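Local coordinates for protein gamma-glutamyl phosphate reductase (Thermotoga maritima, PDB 1O20) that probably catalyses the NADPH-dependent reduction of L-glutamyl phosphate to glutamate semialdehyde, the second step from glutamate towards proline, at residues I42-E47 / K178-P183. Sequence-based numbering, arbitrary orientation.
Sequences IKKIAE and KETEIP
Lys44 and Glu179 form a salt bridge between the outer side of helix 35-51 and the loop that follows helix 163-177, a small worked example of how a helix and a connecting loop can be joined at a protein surface. The ammonium NZ of Lys44 donates to OE1 of Glu179 over 2.7 Å, meeting the oxygen on its anti side and 19° out of the carboxylate plane. The lysine chain runs nearly extended from CB to CE and then turns at its last torsion (chi4 -65°), which swings NZ over to the carboxylate. CD and CE of Lys44 both pack on Glu179 CB at 3.9 Å. The other oxygen, OE2, makes a long, weak ion pair with Lys48, one helical turn beyond Lys44. Lys44 therefore carries most of the charge pairing, with Lys48 a weak second partner; together they probably offset the repulsion from Glu47, whose OE1 lies 5.4 Å from Glu179 OE1.

Below the charged ends the contact is apolar: CD of Lys44 lies 3.7 Å from the methyl CG2 of Thr180, the two side chains passing in opposite directions. With chi1 at 73°, the threonine points OG1 back into its own loop, where it accepts from Ile182 N at 3.0 Å and donates to the backbone O of Leu177. The backbone N of Glu181 is satisfied by OE2 of Glu37, a second link to helix 35-51. The bond from Ile182 N to Thr180 OG1 defines an ST turn, here set in the helix-to-strand connection that leads to strand 187-189 of a parallel sheet in this aldehyde dehydrogenase-like fold.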
loop_
_atom_site.group_PDB
_atom_site.type_symbol
_atom_site.label_atom_id
_atom_site.label_comp_id
_atom_site.label_asym_id
_atom_site.label_seq_id
_atom_site.Cartn_x
_atom_site.Cartn_y
_atom_site.Cartn_z
ATOM N N ILE A 42 -3.295 21.338 5.044
ATOM C CA ILE A 42 -2.781 20.585 3.907
ATOM C C ILE A 42 -2.477 21.516 2.733
ATOM O O ILE A 42 -1.481 21.329 2.025
ATOM C CB ILE A 42 -3.756 19.419 3.517
ATOM C CG1 ILE A 42 -3.834 18.410 4.667
ATOM C CG2 ILE A 42 -3.301 18.732 2.240
ATOM C CD1 ILE A 42 -4.862 17.364 4.507
ATOM N N LYS A 43 -3.300 22.542 2.556
ATOM C CA LYS A 43 -3.052 23.561 1.553
ATOM C C LYS A 43 -1.762 24.332 1.874
ATOM O O LYS A 43 -0.946 24.598 0.979
ATOM C CB LYS A 43 -4.244 24.538 1.473
ATOM C CG LYS A 43 -4.064 25.725 0.529
ATOM C CD LYS A 43 -3.808 25.261 -0.901
ATOM C CE LYS A 43 -4.309 26.228 -1.975
ATOM N NZ LYS A 43 -4.165 25.594 -3.359
ATOM N N LYS A 44 -1.611 24.728 3.137
ATOM C CA LYS A 44 -0.396 25.367 3.591
ATOM C C LYS A 44 0.836 24.460 3.458
ATOM O O LYS A 44 1.946 24.983 3.210
ATOM C CB LYS A 44 -0.539 25.889 5.035
ATOM C CG LYS A 44 -1.476 27.100 5.055
ATOM C CD LYS A 44 -1.890 27.566 6.411
ATOM C CE LYS A 44 -2.459 29.011 6.307
ATOM N NZ LYS A 44 -1.442 30.006 5.875
ATOM N N ILE A 45 0.660 23.144 3.678
ATOM C CA ILE A 45 1.730 22.202 3.442
ATOM C C ILE A 45 2.192 22.316 1.971
ATOM O O ILE A 45 3.387 22.481 1.695
ATOM C CB ILE A 45 1.346 20.766 3.809
ATOM C CG1 ILE A 45 1.288 20.570 5.323
ATOM C CG2 ILE A 45 2.364 19.762 3.177
ATOM C CD1 ILE A 45 0.719 19.230 5.736
ATOM N N ALA A 46 1.254 22.247 1.048
ATOM C CA ALA A 46 1.526 22.451 -0.390
ATOM C C ALA A 46 2.277 23.767 -0.676
ATOM O O ALA A 46 3.274 23.806 -1.427
ATOM C CB ALA A 46 0.195 22.396 -1.197
ATOM N N GLU A 47 1.838 24.830 -0.026
ATOM C CA GLU A 47 2.435 26.138 -0.197
ATOM C C GLU A 47 3.875 26.212 0.359
ATOM O O GLU A 47 4.769 26.767 -0.289
ATOM C CB GLU A 47 1.564 27.180 0.488
ATOM C CG GLU A 47 0.276 27.485 -0.270
ATOM C CD GLU A 47 -0.666 28.378 0.518
ATOM O OE1 GLU A 47 -0.315 28.808 1.648
ATOM O OE2 GLU A 47 -1.757 28.658 -0.020
ATOM N N LYS A 178 1.934 25.522 11.842
ATOM C CA LYS A 178 2.046 26.667 12.742
ATOM C C LYS A 178 1.120 27.836 12.331
ATOM O O LYS A 178 0.823 28.668 13.146
ATOM C CB LYS A 178 3.489 27.194 12.765
ATOM C CG LYS A 178 4.286 26.869 14.024
ATOM C CD LYS A 178 4.946 28.132 14.623
ATOM C CE LYS A 178 6.233 28.547 13.909
ATOM N NZ LYS A 178 7.234 29.170 14.885
ATOM N N GLU A 179 0.693 27.899 11.080
ATOM C CA GLU A 179 -0.209 28.952 10.631
ATOM C C GLU A 179 -1.665 28.544 10.726
ATOM O O GLU A 179 -2.524 29.235 10.195
ATOM C CB GLU A 179 0.129 29.327 9.190
ATOM C CG GLU A 179 1.448 30.098 9.055
ATOM C CD GLU A 179 1.881 30.325 7.627
ATOM O OE1 GLU A 179 1.083 30.048 6.693
ATOM O OE2 GLU A 179 3.035 30.785 7.433
ATOM N N THR A 180 -1.937 27.418 11.381
ATOM C CA THR A 180 -3.282 26.959 11.634
ATOM C C THR A 180 -3.474 26.630 13.127
ATOM O O THR A 180 -2.560 26.800 13.942
ATOM C CB THR A 180 -3.580 25.674 10.800
ATOM O OG1 THR A 180 -2.876 24.553 11.365
ATOM C CG2 THR A 180 -3.001 25.783 9.413
ATOM N N GLU A 181 -4.637 26.059 13.427
ATOM C CA GLU A 181 -4.974 25.596 14.764
ATOM C C GLU A 181 -4.555 24.139 14.969
ATOM O O GLU A 181 -4.748 23.593 16.027
ATOM C CB GLU A 181 -6.482 25.713 14.999
ATOM C CG GLU A 181 -6.954 27.153 15.172
ATOM C CD GLU A 181 -8.480 27.299 15.220
ATOM O OE1 GLU A 181 -9.215 26.268 15.409
ATOM O OE2 GLU A 181 -8.943 28.473 15.048
ATOM N N ILE A 182 -4.064 23.499 13.916
ATOM C CA ILE A 182 -3.590 22.123 14.030
ATOM C C ILE A 182 -2.199 22.234 14.611
ATOM O O ILE A 182 -1.355 22.893 14.003
ATOM C CB ILE A 182 -3.506 21.451 12.635
ATOM C CG1 ILE A 182 -4.792 21.566 11.816
ATOM C CG2 ILE A 182 -3.056 20.028 12.759
ATOM C CD1 ILE A 182 -5.955 20.916 12.351
ATOM N N PRO A 183 -1.930 21.593 15.750
ATOM C CA PRO A 183 -0.635 21.730 16.403
ATOM C C PRO A 183 0.480 21.218 15.507
ATOM O O PRO A 183 0.353 20.253 14.759
ATOM C CB PRO A 183 -0.770 20.875 17.656
ATOM C CG PRO A 183 -2.228 20.776 17.869
ATOM C CD PRO A 183 -2.813 20.695 16.515
#